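Local coordinates for protein ThreeFoil (Artificial gene, PDB 3PG0) that probably binds sugars, as a designed three-fold symmetric beta-trefoil of the ricin-type lectin family that also holds a sodium ion, at residues A[29-34]-A[160-165]; A[49-54]-A[100-105]; A[74-79]-A[113-118]. All coordinates share one frame; numbering follows the deposited sequence. Where two conformers were deposited one is given.

Contact 1: A[29-34]-A[160-165]; sequences YKLVAR and WRLVDL
A33 sets its methyl group over the indole of W160: CB stands 4.0 Å from the centroid of the six-membered ring, 20° off the ring normal, a CH-pi contact in a non-hydrogen-bonded pair. The W160 ring reaches in against the opposing strand, CE3 near A33 N, with CG lying anti to its own carbonyl carbon (chi1 -61°), and its far nitrogen NE1 is satisfied by L134 O. On the same face of the sheet L31 and L162 lie side by side, L31 CG meeting L162 CD1 at 3.8 Å in one conformer of L162, while the ring of Y29 brings CD1 to 4.1 Å from L162 CB. These strands, 29-33 and 160-164, run antiparallel and pair the first with the last strand of the chain, the closure by which a beta-trefoil completes its barrel. Four backbone bonds hold them: K30 and V163 exchange one pair, V32 and R161 the other, the shortest being R161 N to V32 O at 2.8 Å. The other face carries K30, V163, V32 and R161. In one of its conformers K30 runs alongside V163, its CG 3.6 Å from V163 CB. The R161 chain bends at chi3 (76°) to lay its guanidinium beside V32, whose CB lies over one face toward the rim. In the plane of that group, a water accepts from R161 NH2 at 3.0 Å and possibly, though weakly, from K30 NZ.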
loop_
_atom_site.group_PDB
_atom_site.type_symbol
_atom_site.label_atom_id
_atom_site.label_comp_id
_atom_site.label_asym_id
_atom_site.label_seq_id
_atom_site.Cartn_x
_atom_site.Cartn_y
_atom_site.Cartn_z
ATOM N N TYR A 29 4.559 -9.599 4.859
ATOM C CA TYR A 29 3.135 -9.739 4.600
ATOM C C TYR A 29 2.836 -9.542 3.128
ATOM O O TYR A 29 3.554 -8.830 2.419
ATOM C CB TYR A 29 2.347 -8.658 5.362
ATOM C CG TYR A 29 2.293 -8.844 6.848
ATOM C CD1 TYR A 29 1.205 -9.473 7.448
ATOM C CD2 TYR A 29 3.324 -8.397 7.659
ATOM C CE1 TYR A 29 1.150 -9.653 8.811
ATOM C CE2 TYR A 29 3.274 -8.570 9.028
ATOM C CZ TYR A 29 2.185 -9.201 9.593
ATOM O OH TYR A 29 2.125 -9.383 10.954
ATOM N N LYS A 30 1.788 -10.189 2.644
ATOM C CA LYS A 30 1.199 -9.717 1.410
ATOM C C LYS A 30 -0.033 -8.922 1.804
ATOM O O LYS A 30 -0.652 -9.178 2.843
ATOM C CB LYS A 30 0.894 -10.840 0.405
ATOM C CG LYS A 30 -0.199 -11.837 0.769
ATOM C CD LYS A 30 -0.579 -12.653 -0.485
ATOM C CE LYS A 30 -1.787 -13.572 -0.264
ATOM N NZ LYS A 30 -2.318 -14.148 -1.562
ATOM N N LEU A 31 -0.347 -7.917 0.997
ATOM C CA LEU A 31 -1.531 -7.109 1.219
ATOM C C LEU A 31 -2.447 -7.320 0.036
ATOM O O LEU A 31 -2.087 -6.994 -1.098
ATOM C CB LEU A 31 -1.174 -5.617 1.374
ATOM C CG LEU A 31 -0.621 -5.226 2.743
ATOM C CD1 LEU A 31 0.797 -5.682 2.869
ATOM C CD2 LEU A 31 -0.701 -3.719 2.949
ATOM N N VAL A 32 -3.631 -7.872 0.307
ATOM C CA VAL A 32 -4.549 -8.304 -0.743
ATOM C C VAL A 32 -5.812 -7.456 -0.690
ATOM O O VAL A 32 -6.461 -7.364 0.356
ATOM C CB VAL A 32 -4.931 -9.790 -0.559
ATOM C CG1 VAL A 32 -5.918 -10.232 -1.628
ATOM C CG2 VAL A 32 -3.682 -10.654 -0.591
ATOM N N ALA A 33 -6.148 -6.824 -1.811
ATOM C CA ALA A 33 -7.359 -6.004 -1.873
ATOM C C ALA A 33 -8.602 -6.879 -1.799
ATOM O O ALA A 33 -8.682 -7.940 -2.438
ATOM C CB ALA A 33 -7.373 -5.156 -3.137
ATOM N N ARG A 34 -9.582 -6.424 -1.027
ATOM C CA ARG A 34 -10.775 -7.227 -0.774
ATOM C C ARG A 34 -11.577 -7.478 -2.040
ATOM O O ARG A 34 -12.102 -8.576 -2.244
ATOM C CB ARG A 34 -11.645 -6.541 0.274
ATOM C CG ARG A 34 -12.888 -7.318 0.641
ATOM C CD ARG A 34 -13.626 -6.691 1.814
ATOM N NE ARG A 34 -14.776 -7.519 2.182
ATOM C CZ ARG A 34 -15.555 -7.303 3.240
ATOM N NH1 ARG A 34 -15.317 -6.282 4.048
ATOM N NH2 ARG A 34 -16.573 -8.118 3.495
ATOM N N TRP A 160 -8.048 -4.097 2.827
ATOM C CA TRP A 160 -6.873 -4.921 2.570
ATOM C C TRP A 160 -6.766 -6.028 3.606
ATOM O O TRP A 160 -6.928 -5.786 4.812
ATOM C CB TRP A 160 -5.597 -4.047 2.587
ATOM C CG TRP A 160 -5.624 -2.996 1.535
ATOM C CD1 TRP A 160 -6.190 -1.750 1.631
ATOM C CD2 TRP A 160 -5.105 -3.102 0.200
ATOM N NE1 TRP A 160 -6.048 -1.073 0.439
ATOM C CE2 TRP A 160 -5.387 -1.879 -0.455
ATOM C CE3 TRP A 160 -4.425 -4.110 -0.501
ATOM C CZ2 TRP A 160 -5.004 -1.625 -1.774
ATOM C CZ3 TRP A 160 -4.051 -3.862 -1.823
ATOM C CH2 TRP A 160 -4.341 -2.618 -2.442
ATOM N N ARG A 161 -6.501 -7.243 3.139
ATOM C CA ARG A 161 -6.214 -8.353 4.037
ATOM C C ARG A 161 -4.703 -8.356 4.208
ATOM O O ARG A 161 -3.963 -8.358 3.213
ATOM C CB ARG A 161 -6.696 -9.679 3.432
ATOM C CG ARG A 161 -6.823 -10.807 4.428
ATOM C CD ARG A 161 -7.665 -11.958 3.870
ATOM N NE ARG A 161 -6.940 -12.770 2.893
ATOM C CZ ARG A 161 -7.190 -12.781 1.586
ATOM N NH1 ARG A 161 -8.157 -12.025 1.082
ATOM N NH2 ARG A 161 -6.474 -13.556 0.777
ATOM N N LEU A 162 -4.242 -8.319 5.458
ATOM C CA LEU A 162 -2.819 -8.445 5.753
ATOM C C LEU A 162 -2.509 -9.907 6.041
ATOM O O LEU A 162 -2.832 -10.415 7.118
ATOM C CB LEU A 162 -2.416 -7.583 6.954
ATOM C CG LEU A 162 -1.967 -6.141 6.702
ATOM C CD1 LEU A 162 -2.890 -5.418 5.748
ATOM C CD2 LEU A 162 -1.860 -5.388 8.026
ATOM N N VAL A 163 -1.888 -10.575 5.071
ATOM C CA VAL A 163 -1.619 -12.003 5.157
ATOM C C VAL A 163 -0.165 -12.284 5.532
ATOM O O VAL A 163 0.767 -11.975 4.785
ATOM C CB VAL A 163 -1.946 -12.711 3.829
ATOM C CG1 VAL A 163 -1.717 -14.217 3.958
ATOM C CG2 VAL A 163 -3.376 -12.408 3.387
ATOM N N ASP A 164 0.007 -12.873 6.706
ATOM C CA ASP A 164 1.312 -13.184 7.268
ATOM C C ASP A 164 2.061 -14.200 6.395
ATOM O O ASP A 164 1.545 -15.279 6.120
ATOM C CB ASP A 164 1.095 -13.745 8.679
ATOM C CG ASP A 164 2.378 -13.889 9.462
ATOM O OD1 ASP A 164 3.435 -14.118 8.839
ATOM O OD2 ASP A 164 2.327 -13.784 10.707
ATOM N N LEU A 165 3.270 -13.858 5.953
ATOM C CA LEU A 165 4.050 -14.774 5.122
ATOM C C LEU A 165 5.111 -15.452 5.954
ATOM O O LEU A 165 5.422 -15.015 7.071
ATOM C CB LEU A 165 4.723 -14.048 3.962
ATOM C CG LEU A 165 3.815 -13.288 3.002
ATOM C CD1 LEU A 165 4.657 -12.550 1.977
ATOM C CD2 LEU A 165 2.832 -14.215 2.314
ATOM O OXT LEU A 165 5.682 -16.445 5.507
HETATM O O HOH W 1 -4.383 -15.671 0.586
#

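Contact 2: A[49-54]-A[100-105]; sequences DGANVI and VIQYSY. With NA (sodium ion), chain G.
With CG anti to its carbonyl carbon (chi1 -74°), D49 turns its carboxylate over the ring of Y103 and toward S104; N52, with CG anti to its backbone N instead (chi1 -162°), sends OD1 to the sodium ion beside V100 O. The two groups mark the ends of a contact between neighbouring units of the beta-trefoil, where the stretch leading into strand 53-56 runs roughly antiparallel to strand 100-103. At the outer end, D49 CB sits over one face of Y103 in a CH-pi contact, 3.7 Å from the ring centroid, with carboxylate and ring planes nearly parallel. OD1 of D49 accepts from the backbone N of S104, which comes from the syn side but well out of the carboxylate plane; in the conformer described, the hydroxyl OG of S104 also reaches the syn lone pair of OD1, at 2.7 Å. Between the ends, the backbone carries the link: G50 N donates to Q102 O, Q102 N to A51 O, and V53 N to V100 O, the last a longer bond at 3.2 Å. Q102 NE2 comes 3.6 Å from A51 CB; its amide is fixed from outside, OE1 by S83 OG and NE2 by S48 O. V53 CG2 packs on the backbone of I101. At the inner end the three-fold arrangement becomes explicit, since N99, N146 and V147 complete the six-oxygen sodium site. The ion is bound by N52 OD1, V53 O and V100 O, each at 2.5 Å.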
loop_
_atom_site.group_PDB
_atom_site.type_symbol
_atom_site.label_atom_id
_atom_site.label_comp_id
_atom_site.label_asym_id
_atom_site.label_seq_id
_atom_site.Cartn_x
_atom_site.Cartn_y
_atom_site.Cartn_z
ATOM N N ASP A 49 13.683 4.508 -6.929
ATOM C CA ASP A 49 12.903 5.597 -6.363
ATOM C C ASP A 49 11.876 6.023 -7.401
ATOM O O ASP A 49 12.225 6.310 -8.555
ATOM C CB ASP A 49 13.802 6.785 -6.030
ATOM C CG ASP A 49 14.648 6.544 -4.809
ATOM O OD1 ASP A 49 14.193 5.809 -3.910
ATOM O OD2 ASP A 49 15.755 7.114 -4.733
ATOM N N GLY A 50 10.610 6.054 -6.991
ATOM C CA GLY A 50 9.527 6.489 -7.854
ATOM C C GLY A 50 8.820 5.384 -8.631
ATOM O O GLY A 50 7.850 5.665 -9.352
ATOM N N ALA A 51 9.283 4.140 -8.506
ATOM C CA ALA A 51 8.599 3.037 -9.192
ATOM C C ALA A 51 7.153 2.981 -8.736
ATOM O O ALA A 51 6.852 3.221 -7.570
ATOM C CB ALA A 51 9.288 1.709 -8.916
ATOM N N ASN A 52 6.256 2.670 -9.663
ATOM C CA ASN A 52 4.829 2.739 -9.365
ATOM C C ASN A 52 4.367 1.543 -8.548
ATOM O O ASN A 52 4.871 0.439 -8.724
ATOM C CB ASN A 52 4.025 2.801 -10.656
ATOM C CG ASN A 52 2.608 3.304 -10.428
ATOM O OD1 ASN A 52 2.359 4.046 -9.489
ATOM N ND2 ASN A 52 1.671 2.869 -11.254
ATOM N N VAL A 53 3.392 1.771 -7.673
ATOM C CA VAL A 53 2.767 0.684 -6.920
ATOM C C VAL A 53 1.396 0.411 -7.527
ATOM O O VAL A 53 0.610 1.331 -7.775
ATOM C CB VAL A 53 2.664 1.024 -5.416
ATOM C CG1 VAL A 53 1.786 -0.005 -4.682
ATOM C CG2 VAL A 53 4.066 1.096 -4.816
ATOM N N ILE A 54 1.126 -0.864 -7.775
ATOM C CA ILE A 54 -0.053 -1.291 -8.518
ATOM C C ILE A 54 -0.668 -2.478 -7.800
ATOM O O ILE A 54 -0.193 -2.906 -6.753
ATOM C CB ILE A 54 0.313 -1.733 -9.949
ATOM C CG1 ILE A 54 1.349 -2.875 -9.913
ATOM C CG2 ILE A 54 0.844 -0.549 -10.756
ATOM C CD1 ILE A 54 1.696 -3.437 -11.299
ATOM N N VAL A 100 0.322 6.462 -5.528
ATOM C CA VAL A 100 1.136 5.742 -4.548
ATOM C C VAL A 100 2.301 5.055 -5.255
ATOM O O VAL A 100 2.113 4.397 -6.279
ATOM C CB VAL A 100 0.282 4.742 -3.734
ATOM C CG1 VAL A 100 1.168 3.890 -2.816
ATOM C CG2 VAL A 100 -0.746 5.514 -2.905
ATOM N N ILE A 101 3.508 5.236 -4.725
ATOM C CA ILE A 101 4.733 4.760 -5.364
ATOM C C ILE A 101 5.626 4.139 -4.292
ATOM O O ILE A 101 5.225 4.029 -3.138
ATOM C CB ILE A 101 5.503 5.929 -6.012
ATOM C CG1 ILE A 101 5.817 6.994 -4.959
ATOM C CG2 ILE A 101 4.676 6.555 -7.126
ATOM C CD1 ILE A 101 6.671 8.158 -5.484
ATOM N N GLN A 102 6.827 3.719 -4.674
ATOM C CA GLN A 102 7.832 3.380 -3.674
ATOM C C GLN A 102 8.924 4.435 -3.733
ATOM O O GLN A 102 9.203 4.993 -4.792
ATOM C CB GLN A 102 8.413 1.982 -3.917
ATOM C CG GLN A 102 9.687 1.998 -4.708
ATOM C CD GLN A 102 10.285 0.627 -4.990
ATOM O OE1 GLN A 102 10.050 -0.355 -4.276
ATOM N NE2 GLN A 102 11.067 0.567 -6.051
ATOM N N TYR A 103 9.524 4.733 -2.591
ATOM C CA TYR A 103 10.609 5.708 -2.562
ATOM C C TYR A 103 11.451 5.431 -1.340
ATOM O O TYR A 103 10.935 4.952 -0.326
ATOM C CB TYR A 103 10.056 7.146 -2.498
ATOM C CG TYR A 103 10.926 8.156 -3.227
ATOM C CD1 TYR A 103 10.642 8.510 -4.543
ATOM C CD2 TYR A 103 12.044 8.734 -2.617
ATOM C CE1 TYR A 103 11.430 9.409 -5.233
ATOM C CE2 TYR A 103 12.842 9.647 -3.311
ATOM C CZ TYR A 103 12.519 9.977 -4.619
ATOM O OH TYR A 103 13.285 10.872 -5.347
ATOM N N SER A 104 12.746 5.724 -1.427
ATOM C CA SER A 104 13.605 5.600 -0.261
ATOM C C SER A 104 12.962 6.305 0.925
ATOM O O SER A 104 12.425 7.410 0.785
ATOM C CB SER A 104 14.978 6.201 -0.551
ATOM O OG SER A 104 15.618 5.476 -1.582
ATOM N N TYR A 105 13.009 5.658 2.086
ATOM C CA TYR A 105 12.387 6.207 3.284
ATOM C C TYR A 105 13.203 7.366 3.843
ATOM O O TYR A 105 14.424 7.251 4.031
ATOM C CB TYR A 105 12.240 5.127 4.360
ATOM C CG TYR A 105 11.380 5.557 5.534
ATOM C CD1 TYR A 105 10.012 5.714 5.389
ATOM C CD2 TYR A 105 11.938 5.796 6.791
ATOM C CE1 TYR A 105 9.221 6.095 6.443
ATOM C CE2 TYR A 105 11.143 6.182 7.863
ATOM C CZ TYR A 105 9.782 6.334 7.677
ATOM O OH TYR A 105 8.973 6.718 8.726
HETATM NA NA NA G . 0.387 3.850 -7.980
HETATM O O HOH W 2 16.494 9.760 -5.184
#

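Contact 3: A[74-79]-A[113-118]; sequences GYYKLV and WRLVDL
Y76 and W113 exchange two backbone hydrogen bonds that satisfy both residues' main-chain groups facing this pairing: W113 N gives to Y76 O at 2.8 Å, and Y76 N gives to W113 O at 2.9 Å. W113 O is used further, as Y75 CA makes a CA-H...O contact with it. Beyond this pair the strands splay, their axes 111° apart, and the next direct bond, L115 N to G74 O, is long and weak at 3.5 Å. A water bridges the two carbonyls where the backbones diverge, donating to G74 O at 2.6 Å and to L115 O at 3.0 Å. This pairing joins strands 75-80 and 113-117 in the six-stranded antiparallel sheet of the beta-trefoil barrel. The W113 indole NE1 is satisfied by L87 O of strand 86-89. Y75 crosses R114, ring and guanidinium planes 77° apart, its CE1 lying 3.7 Å from R114 CB. A second water lies 3.1 Å from Y75 OH; its link to R114 NH1 is implausibly short and so doubtful. R128 makes a cation-pi contact with the Y75 ring, whereas R114 meets that ring through its aliphatic carbons. On the sheet face of Y76 and W113, L115 CD2, in the conformer described, makes a tentative CH-pi contact over the Y76 ring, 4.2 Å from its centroid, whereas W113 O approaches the ring edge. L78 CD1 rests against W113 CB.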
loop_
_atom_site.group_PDB
_atom_site.type_symbol
_atom_site.label_atom_id
_atom_site.label_comp_id
_atom_site.label_asym_id
_atom_site.label_seq_id
_atom_site.Cartn_x
_atom_site.Cartn_y
_atom_site.Cartn_z
ATOM N N GLY A 74 0.477 3.773 16.261
ATOM C CA GLY A 74 -0.396 3.183 15.262
ATOM C C GLY A 74 0.069 3.414 13.833
ATOM O O GLY A 74 -0.579 2.956 12.892
ATOM N N TYR A 75 1.201 4.098 13.672
ATOM C CA TYR A 75 1.775 4.316 12.348
ATOM C C TYR A 75 2.852 3.287 12.004
ATOM O O TYR A 75 3.552 2.788 12.892
ATOM C CB TYR A 75 2.316 5.744 12.227
ATOM C CG TYR A 75 1.195 6.756 12.173
ATOM C CD1 TYR A 75 0.479 6.959 10.999
ATOM C CD2 TYR A 75 0.832 7.484 13.297
ATOM C CE1 TYR A 75 -0.560 7.865 10.947
ATOM C CE2 TYR A 75 -0.204 8.403 13.250
ATOM C CZ TYR A 75 -0.893 8.587 12.070
ATOM O OH TYR A 75 -1.935 9.489 12.009
ATOM N N TYR A 76 2.952 2.972 10.714
ATOM C CA TYR A 76 3.904 2.006 10.181
ATOM C C TYR A 76 4.528 2.540 8.905
ATOM O O TYR A 76 3.908 3.317 8.181
ATOM C CB TYR A 76 3.169 0.711 9.804
ATOM C CG TYR A 76 2.603 -0.034 10.990
ATOM C CD1 TYR A 76 3.264 -1.139 11.515
ATOM C CD2 TYR A 76 1.417 0.380 11.598
ATOM C CE1 TYR A 76 2.758 -1.820 12.607
ATOM C CE2 TYR A 76 0.901 -0.300 12.695
ATOM C CZ TYR A 76 1.580 -1.397 13.189
ATOM O OH TYR A 76 1.073 -2.082 14.271
ATOM N N LYS A 77 5.747 2.108 8.606
ATOM C CA LYS A 77 6.223 2.202 7.234
ATOM C C LYS A 77 6.100 0.812 6.642
ATOM O O LYS A 77 6.184 -0.193 7.358
ATOM C CB LYS A 77 7.652 2.758 7.119
ATOM C CG LYS A 77 8.745 1.925 7.753
ATOM C CD LYS A 77 10.129 2.457 7.361
ATOM C CE LYS A 77 11.223 1.605 7.987
ATOM N NZ LYS A 77 12.599 2.059 7.564
ATOM N N LEU A 78 5.840 0.756 5.343
ATOM C CA LEU A 78 5.738 -0.517 4.645
ATOM C C LEU A 78 6.866 -0.584 3.637
ATOM O O LEU A 78 6.958 0.242 2.723
ATOM C CB LEU A 78 4.385 -0.648 3.942
ATOM C CG LEU A 78 3.231 -1.065 4.852
ATOM C CD1 LEU A 78 2.711 0.121 5.632
ATOM C CD2 LEU A 78 2.109 -1.685 4.025
ATOM N N VAL A 79 7.734 -1.571 3.813
ATOM C CA VAL A 79 8.976 -1.630 3.048
ATOM C C VAL A 79 8.948 -2.837 2.123
ATOM O O VAL A 79 8.769 -3.964 2.580
ATOM C CB VAL A 79 10.206 -1.755 3.973
ATOM C CG1 VAL A 79 11.474 -1.759 3.150
ATOM C CG2 VAL A 79 10.227 -0.617 4.985
ATOM N N TRP A 113 1.865 5.158 7.528
ATOM C CA TRP A 113 0.525 4.646 7.286
ATOM C C TRP A 113 -0.108 4.152 8.573
ATOM O O TRP A 113 0.495 3.369 9.305
ATOM C CB TRP A 113 0.594 3.505 6.262
ATOM C CG TRP A 113 1.106 3.947 4.929
ATOM C CD1 TRP A 113 2.417 4.023 4.532
ATOM C CD2 TRP A 113 0.322 4.415 3.817
ATOM N NE1 TRP A 113 2.494 4.488 3.243
ATOM C CE2 TRP A 113 1.226 4.755 2.785
ATOM C CE3 TRP A 113 -1.052 4.569 3.593
ATOM C CZ2 TRP A 113 0.799 5.227 1.536
ATOM C CZ3 TRP A 113 -1.481 5.056 2.356
ATOM C CH2 TRP A 113 -0.558 5.363 1.339
ATOM N N ARG A 114 -1.316 4.627 8.861
ATOM C CA ARG A 114 -2.065 4.127 10.009
ATOM C C ARG A 114 -2.788 2.854 9.586
ATOM O O ARG A 114 -3.574 2.870 8.641
ATOM C CB ARG A 114 -3.064 5.183 10.506
ATOM C CG ARG A 114 -3.555 4.990 11.940
ATOM C CD ARG A 114 -4.337 6.215 12.443
ATOM N NE ARG A 114 -5.776 6.145 12.159
ATOM C CZ ARG A 114 -6.409 6.869 11.236
ATOM N NH1 ARG A 114 -5.742 7.732 10.487
ATOM N NH2 ARG A 114 -7.719 6.731 11.061
ATOM N N LEU A 115 -2.535 1.749 10.283
ATOM C CA LEU A 115 -3.195 0.478 9.969
ATOM C C LEU A 115 -4.422 0.248 10.852
ATOM O O LEU A 115 -4.299 -0.178 12.002
ATOM C CB LEU A 115 -2.218 -0.700 10.094
ATOM C CG LEU A 115 -1.394 -1.051 8.849
ATOM C CD1 LEU A 115 -0.627 0.156 8.319
ATOM C CD2 LEU A 115 -0.444 -2.206 9.138
ATOM N N VAL A 116 -5.602 0.520 10.297
ATOM C CA VAL A 116 -6.855 0.520 11.052
ATOM C C VAL A 116 -7.684 -0.746 10.822
ATOM O O VAL A 116 -8.093 -1.036 9.702
ATOM C CB VAL A 116 -7.700 1.785 10.736
ATOM C CG1 VAL A 116 -8.924 1.859 11.647
ATOM C CG2 VAL A 116 -6.841 3.025 10.878
ATOM N N ASP A 117 -7.919 -1.489 11.902
ATOM C CA ASP A 117 -8.677 -2.733 11.863
ATOM C C ASP A 117 -10.156 -2.404 11.645
ATOM O O ASP A 117 -10.753 -1.670 12.434
ATOM C CB ASP A 117 -8.472 -3.482 13.187
ATOM C CG ASP A 117 -9.127 -4.857 13.208
ATOM O OD1 ASP A 117 -9.874 -5.207 12.265
ATOM O OD2 ASP A 117 -8.898 -5.590 14.195
ATOM N N LEU A 118 -10.738 -2.934 10.569
ATOM C CA LEU A 118 -12.112 -2.612 10.187
ATOM C C LEU A 118 -13.166 -3.508 10.839
ATOM O O LEU A 118 -14.367 -3.249 10.713
ATOM C CB LEU A 118 -12.278 -2.640 8.666
ATOM C CG LEU A 118 -11.419 -1.605 7.942
ATOM C CD1 LEU A 118 -11.397 -1.857 6.431
ATOM C CD2 LEU A 118 -11.904 -0.179 8.257
HETATM O O HOH W 3 -2.610 1.600 13.679
HETATM O O HOH W 4 -3.635 8.576 9.626
#

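From the N terminus the chain enters the barrel through 29-34, which waits for its partner until 160-165; contact 1 thus closes the longest loop, joining the first and last strands and enclosing both other contacts along the sequence. Segment 49-54 comes next, then 74-79, and their partners follow in the same order, 100-105 before 113-118, so contacts 2 and 3 cross. Contacts 1 and 3 share the six-stranded sheet and meet through L31 with L78. Contact 2 instead joins neighbouring units at the sodium ion, on the opposite side of the chain's centre from contact 1; it touches contact 3 where Y105 packs on K77 and V100 on W113.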